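Local coordinates for DegQ (Legionella fallonii, PDB 3PV2), which probably degrades and chaperones misfolded proteins as an HtrA-family serine protease that encloses itself in large 12-subunit assemblies, at residues B[252-266]-B[316-329]. Sequence-based numbering, arbitrary orientation.
Sequences FGSIHRGLMGIFVQH and QATQVKTTISLLRV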
loop_
_atom_site.group_PDB
_atom_site.type_symbol
_atom_site.label_atom_id
_atom_site.label_comp_id
_atom_site.label_asym_id
_atom_site.label_seq_id
_atom_site.Cartn_x
_atom_site.Cartn_y
_atom_site.Cartn_z
ATOM N N PHE B 252 -29.540 -35.876 -35.868
ATOM C CA PHE B 252 -29.921 -36.058 -34.477
ATOM C C PHE B 252 -29.980 -34.822 -33.557
ATOM O O PHE B 252 -30.424 -34.929 -32.413
ATOM C CB PHE B 252 -28.949 -37.048 -33.812
ATOM C CG PHE B 252 -28.933 -38.420 -34.430
ATOM C CD1 PHE B 252 -29.990 -39.312 -34.221
ATOM C CD2 PHE B 252 -27.846 -38.840 -35.187
ATOM C CE1 PHE B 252 -29.962 -40.599 -34.778
ATOM C CE2 PHE B 252 -27.806 -40.119 -35.748
ATOM C CZ PHE B 252 -28.865 -40.996 -35.552
ATOM N N GLY B 253 -29.464 -33.679 -33.978
ATOM C CA GLY B 253 -29.473 -32.495 -33.110
ATOM C C GLY B 253 -28.350 -32.376 -32.087
ATOM O O GLY B 253 -28.157 -31.308 -31.539
ATOM N N SER B 254 -27.636 -33.454 -31.793
ATOM C CA SER B 254 -26.409 -33.400 -30.973
ATOM C C SER B 254 -25.600 -34.678 -31.153
ATOM O O SER B 254 -26.114 -35.639 -31.693
ATOM C CB SER B 254 -26.727 -33.244 -29.493
ATOM O OG SER B 254 -27.149 -34.491 -28.963
ATOM N N ILE B 255 -24.347 -34.679 -30.714
ATOM C CA ILE B 255 -23.533 -35.858 -30.770
ATOM C C ILE B 255 -23.754 -36.578 -29.432
ATOM O O ILE B 255 -23.515 -35.998 -28.382
ATOM C CB ILE B 255 -21.993 -35.543 -30.877
ATOM C CG1 ILE B 255 -21.677 -34.599 -32.051
ATOM C CG2 ILE B 255 -21.173 -36.832 -30.933
ATOM C CD1 ILE B 255 -22.331 -34.978 -33.308
ATOM N N HIS B 256 -24.231 -37.813 -29.460
ATOM C CA HIS B 256 -24.317 -38.587 -28.233
ATOM C C HIS B 256 -23.199 -39.625 -28.258
ATOM O O HIS B 256 -23.336 -40.668 -28.864
ATOM C CB HIS B 256 -25.670 -39.241 -28.084
ATOM C CG HIS B 256 -25.835 -39.946 -26.771
ATOM N ND1 HIS B 256 -26.506 -39.389 -25.703
ATOM C CD2 HIS B 256 -25.379 -41.147 -26.340
ATOM C CE1 HIS B 256 -26.469 -40.221 -24.678
ATOM N NE2 HIS B 256 -25.794 -41.297 -25.041
ATOM N N ARG B 257 -22.088 -39.305 -27.612
ATOM C CA ARG B 257 -20.930 -40.167 -27.585
ATOM C C ARG B 257 -21.135 -41.407 -26.717
ATOM O O ARG B 257 -21.698 -41.324 -25.614
ATOM C CB ARG B 257 -19.738 -39.409 -27.039
ATOM C CG ARG B 257 -19.184 -38.435 -27.995
ATOM C CD ARG B 257 -18.159 -37.568 -27.348
ATOM N NE ARG B 257 -17.571 -36.703 -28.353
ATOM C CZ ARG B 257 -18.088 -35.559 -28.792
ATOM N NH1 ARG B 257 -19.221 -35.092 -28.296
ATOM N NH2 ARG B 257 -17.452 -34.871 -29.736
ATOM N N GLY B 258 -20.683 -42.544 -27.234
ATOM C CA GLY B 258 -20.811 -43.794 -26.526
ATOM C C GLY B 258 -19.433 -44.307 -26.163
ATOM O O GLY B 258 -18.424 -43.615 -26.301
ATOM N N LEU B 259 -19.410 -45.566 -25.778
ATOM C CA LEU B 259 -18.253 -46.158 -25.192
ATOM C C LEU B 259 -17.776 -47.320 -26.034
ATOM O O LEU B 259 -18.570 -48.131 -26.514
ATOM C CB LEU B 259 -18.629 -46.681 -23.837
ATOM C CG LEU B 259 -17.500 -47.403 -23.139
ATOM C CD1 LEU B 259 -16.294 -46.458 -23.166
ATOM C CD2 LEU B 259 -17.879 -47.825 -21.736
ATOM N N MET B 260 -16.463 -47.403 -26.174
ATOM C CA MET B 260 -15.814 -48.590 -26.724
ATOM C C MET B 260 -14.822 -49.245 -25.740
ATOM O O MET B 260 -14.755 -50.453 -25.666
ATOM C CB MET B 260 -15.152 -48.229 -28.011
ATOM C CG MET B 260 -14.395 -49.386 -28.629
ATOM S SD MET B 260 -15.560 -50.552 -29.298
ATOM C CE MET B 260 -16.367 -49.471 -30.521
ATOM N N GLY B 261 -14.108 -48.484 -24.931
ATOM C CA GLY B 261 -13.306 -49.081 -23.833
ATOM C C GLY B 261 -11.846 -49.483 -24.173
ATOM O O GLY B 261 -11.287 -50.396 -23.547
ATOM N N ILE B 262 -11.219 -48.780 -25.106
ATOM C CA ILE B 262 -9.787 -49.007 -25.421
ATOM C C ILE B 262 -8.948 -47.748 -25.594
ATOM O O ILE B 262 -9.370 -46.816 -26.287
ATOM C CB ILE B 262 -9.647 -49.663 -26.748
ATOM C CG1 ILE B 262 -10.123 -48.684 -27.825
ATOM C CG2 ILE B 262 -10.474 -50.927 -26.773
ATOM C CD1 ILE B 262 -9.542 -48.946 -29.152
ATOM N N PHE B 263 -7.735 -47.767 -25.056
ATOM C CA PHE B 263 -6.831 -46.699 -25.261
ATOM C C PHE B 263 -5.900 -47.072 -26.385
ATOM O O PHE B 263 -5.443 -48.228 -26.474
ATOM C CB PHE B 263 -6.022 -46.523 -23.988
ATOM C CG PHE B 263 -6.730 -45.777 -22.876
ATOM C CD1 PHE B 263 -7.954 -46.231 -22.357
ATOM C CD2 PHE B 263 -6.083 -44.679 -22.254
ATOM C CE1 PHE B 263 -8.575 -45.566 -21.264
ATOM C CE2 PHE B 263 -6.691 -43.996 -21.168
ATOM C CZ PHE B 263 -7.929 -44.435 -20.670
ATOM N N VAL B 264 -5.536 -46.100 -27.217
ATOM C CA VAL B 264 -4.575 -46.317 -28.235
ATOM C C VAL B 264 -3.392 -45.337 -28.041
ATOM O O VAL B 264 -3.483 -44.391 -27.284
ATOM C CB VAL B 264 -5.163 -46.213 -29.598
ATOM C CG1 VAL B 264 -6.115 -47.387 -29.863
ATOM C CG2 VAL B 264 -5.795 -44.832 -29.803
ATOM N N GLN B 265 -2.264 -45.637 -28.647
ATOM C CA GLN B 265 -1.157 -44.741 -28.683
ATOM C C GLN B 265 -0.590 -44.807 -30.108
ATOM O O GLN B 265 -0.859 -45.749 -30.839
ATOM C CB GLN B 265 -0.099 -45.125 -27.696
ATOM C CG GLN B 265 0.796 -46.275 -28.037
ATOM C CD GLN B 265 1.683 -46.676 -26.841
ATOM O OE1 GLN B 265 1.213 -47.455 -26.068
ATOM N NE2 GLN B 265 2.919 -46.130 -26.678
ATOM N N HIS B 266 0.209 -43.810 -30.424
ATOM C CA HIS B 266 0.873 -43.665 -31.727
ATOM C C HIS B 266 1.883 -44.771 -31.891
ATOM O O HIS B 266 2.682 -45.057 -30.967
ATOM C CB HIS B 266 1.570 -42.269 -31.823
ATOM C CG HIS B 266 2.180 -41.988 -33.168
ATOM N ND1 HIS B 266 1.421 -41.716 -34.298
ATOM C CD2 HIS B 266 3.485 -41.939 -33.565
ATOM C CE1 HIS B 266 2.239 -41.534 -35.335
ATOM N NE2 HIS B 266 3.491 -41.666 -34.919
ATOM N N GLN B 316 -3.069 -43.677 -38.192
ATOM C CA GLN B 316 -2.623 -42.826 -37.083
ATOM C C GLN B 316 -3.523 -43.025 -35.901
ATOM O O GLN B 316 -4.736 -43.129 -36.083
ATOM C CB GLN B 316 -2.760 -41.367 -37.474
ATOM C CG GLN B 316 -1.978 -40.940 -38.703
ATOM C CD GLN B 316 -0.801 -40.086 -38.316
ATOM O OE1 GLN B 316 -0.600 -39.006 -38.870
ATOM N NE2 GLN B 316 -0.035 -40.544 -37.337
ATOM N N ALA B 317 -2.954 -43.056 -34.701
ATOM C CA ALA B 317 -3.749 -43.273 -33.510
ATOM C C ALA B 317 -4.896 -42.239 -33.357
ATOM O O ALA B 317 -5.952 -42.564 -32.854
ATOM C CB ALA B 317 -2.881 -43.258 -32.238
ATOM N N THR B 318 -4.651 -40.987 -33.689
ATOM C CA THR B 318 -5.689 -39.946 -33.570
ATOM C C THR B 318 -6.983 -40.288 -34.325
ATOM O O THR B 318 -8.066 -40.005 -33.846
ATOM C CB THR B 318 -5.179 -38.598 -34.056
ATOM O OG1 THR B 318 -4.413 -38.791 -35.257
ATOM C CG2 THR B 318 -4.312 -37.965 -32.970
ATOM N N GLN B 319 -6.874 -40.988 -35.420
ATOM C CA GLN B 319 -8.064 -41.353 -36.197
ATOM C C GLN B 319 -9.000 -42.318 -35.479
ATOM O O GLN B 319 -10.165 -42.365 -35.815
ATOM C CB GLN B 319 -7.717 -41.956 -37.571
ATOM C CG GLN B 319 -6.798 -41.187 -38.363
ATOM C CD GLN B 319 -6.302 -41.974 -39.573
ATOM O OE1 GLN B 319 -5.715 -43.044 -39.447
ATOM N NE2 GLN B 319 -6.557 -41.446 -40.760
ATOM N N VAL B 320 -8.531 -43.055 -34.478
ATOM C CA VAL B 320 -9.377 -44.042 -33.868
ATOM C C VAL B 320 -10.422 -43.326 -33.048
ATOM O O VAL B 320 -11.625 -43.632 -33.101
ATOM C CB VAL B 320 -8.563 -44.975 -33.006
ATOM C CG1 VAL B 320 -9.459 -45.794 -32.048
ATOM C CG2 VAL B 320 -7.693 -45.846 -33.879
ATOM N N LYS B 321 -9.962 -42.298 -32.364
ATOM C CA LYS B 321 -10.754 -41.573 -31.354
ATOM C C LYS B 321 -11.832 -40.817 -32.107
ATOM O O LYS B 321 -13.055 -40.965 -31.872
ATOM C CB LYS B 321 -9.808 -40.648 -30.601
ATOM C CG LYS B 321 -8.290 -41.198 -30.655
ATOM C CD LYS B 321 -7.274 -40.508 -29.678
ATOM C CE LYS B 321 -7.351 -41.046 -28.226
ATOM N NZ LYS B 321 -6.064 -40.832 -27.423
ATOM N N THR B 322 -11.355 -40.089 -33.099
ATOM C CA THR B 322 -12.175 -39.549 -34.127
ATOM C C THR B 322 -13.182 -40.537 -34.726
ATOM O O THR B 322 -14.384 -40.333 -34.569
ATOM C CB THR B 322 -11.244 -38.927 -35.186
ATOM O OG1 THR B 322 -10.589 -37.782 -34.587
ATOM C CG2 THR B 322 -11.995 -38.551 -36.474
ATOM N N THR B 323 -12.741 -41.578 -35.421
ATOM C CA THR B 323 -13.688 -42.452 -36.120
ATOM C C THR B 323 -14.721 -43.086 -35.170
ATOM O O THR B 323 -15.866 -43.303 -35.563
ATOM C CB THR B 323 -12.998 -43.604 -36.843
ATOM O OG1 THR B 323 -11.997 -43.096 -37.727
ATOM C CG2 THR B 323 -14.007 -44.446 -37.618
ATOM N N ILE B 324 -14.342 -43.355 -33.928
ATOM C CA ILE B 324 -15.231 -44.092 -33.014
ATOM C C ILE B 324 -16.142 -43.177 -32.190
ATOM O O ILE B 324 -17.329 -43.454 -32.013
ATOM C CB ILE B 324 -14.438 -44.943 -32.007
ATOM C CG1 ILE B 324 -13.938 -46.235 -32.647
ATOM C CG2 ILE B 324 -15.299 -45.336 -30.830
ATOM C CD1 ILE B 324 -12.991 -47.004 -31.723
ATOM N N SER B 325 -15.545 -42.094 -31.705
ATOM C CA SER B 325 -16.211 -41.097 -30.891
ATOM C C SER B 325 -17.569 -40.725 -31.391
ATOM O O SER B 325 -18.439 -40.414 -30.597
ATOM C CB SER B 325 -15.406 -39.799 -30.828
ATOM O OG SER B 325 -15.689 -39.034 -31.986
ATOM N N LEU B 326 -17.772 -40.746 -32.694
ATOM C CA LEU B 326 -19.010 -40.244 -33.245
ATOM C C LEU B 326 -19.897 -41.350 -33.797
ATOM O O LEU B 326 -20.908 -41.073 -34.483
ATOM C CB LEU B 326 -18.715 -39.233 -34.367
ATOM C CG LEU B 326 -17.606 -38.177 -34.215
ATOM C CD1 LEU B 326 -17.450 -37.522 -35.547
ATOM C CD2 LEU B 326 -17.849 -37.132 -33.118
ATOM N N LEU B 327 -19.549 -42.604 -33.537
ATOM C CA LEU B 327 -20.500 -43.674 -33.838
ATOM C C LEU B 327 -21.610 -43.612 -32.808
ATOM O O LEU B 327 -21.438 -43.139 -31.690
ATOM C CB LEU B 327 -19.836 -45.056 -33.812
ATOM C CG LEU B 327 -18.942 -45.474 -34.991
ATOM C CD1 LEU B 327 -18.552 -44.301 -35.868
ATOM C CD2 LEU B 327 -17.765 -46.208 -34.453
ATOM N N ARG B 328 -22.745 -44.141 -33.202
ATOM C CA ARG B 328 -23.924 -44.088 -32.374
ATOM C C ARG B 328 -24.009 -45.257 -31.414
ATOM O O ARG B 328 -23.790 -46.406 -31.802
ATOM C CB ARG B 328 -25.164 -44.078 -33.283
ATOM C CG ARG B 328 -25.442 -42.700 -33.898
ATOM C CD ARG B 328 -26.691 -42.150 -33.277
ATOM N NE ARG B 328 -26.529 -40.808 -32.769
ATOM C CZ ARG B 328 -27.370 -40.266 -31.908
ATOM N NH1 ARG B 328 -28.419 -40.956 -31.483
ATOM N NH2 ARG B 328 -27.160 -39.037 -31.469
ATOM N N VAL B 329 -24.409 -44.965 -30.183
ATOM C CA VAL B 329 -24.719 -46.010 -29.229
ATOM C C VAL B 329 -25.585 -46.986 -29.988
ATOM O O VAL B 329 -26.422 -46.578 -30.744
ATOM C CB VAL B 329 -25.471 -45.462 -27.984
ATOM C CG1 VAL B 329 -26.107 -46.629 -27.145
ATOM C CG2 VAL B 329 -24.536 -44.570 -27.123
HETATM O O HOH W 1 -19.767 -42.919 -29.964
HETATM O O HOH W 2 -7.080 -43.503 -26.405
HETATM O O HOH W 3 -4.819 -41.881 -25.421
HETATM O O HOH W 4 -1.328 -40.742 -33.891
#
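Arg328 and Val264 bury the most surface, followed by Ala317 and His256, where the linker from the protease domain enters the first PDZ domain and its opening strand, 262-266, runs beside helix 318-325. The axes come within 8.6 Å at 145°, roughly antiparallel, consistent with the strand and helix that flank the peptide groove of PDZ domains. At the linker end the guanidinium of Arg328 lies flat on Phe252, the last helical residue of 239-252, in a cation-pi stack with planes 7° apart and CZ 3.5 Å from the ring centroid. Bends at chi2 (-111°) and chi3 turn the Arg328 chain back over the ring, whose same face also receives CD in a CH-pi contact. Nearby, Val329 CG2 meets the edge of the His256 ring, 3.6 Å from CD2, while His256 NE2 is bonded to Asp352. Arg257 sets its CG 3.4 Å from Ser325 O but directs its guanidinium to Asp122 and Glu124, tying the linker to the protease domain. Further along, Met260 CB rests 4.0 Å from Ile324 CG2, the two side chains crossing at about a right angle. Val264 points toward the helix and sets CG2 against both the methyl of Ala317 (CB at 4.1 Å) and Val320, with Ile306 of strand 305-309 also touching it. Lys321 runs past Val264; one water accepts from Val264 N and, weakly, from Lys321 NZ, and a second accepts from NZ and donates weakly to Val264 O. At the far end Gln316 NE2, bonded to Asn168 of a third subunit, sits at the edge of the His266 ring, in its plane and 3.2 Å from CE1.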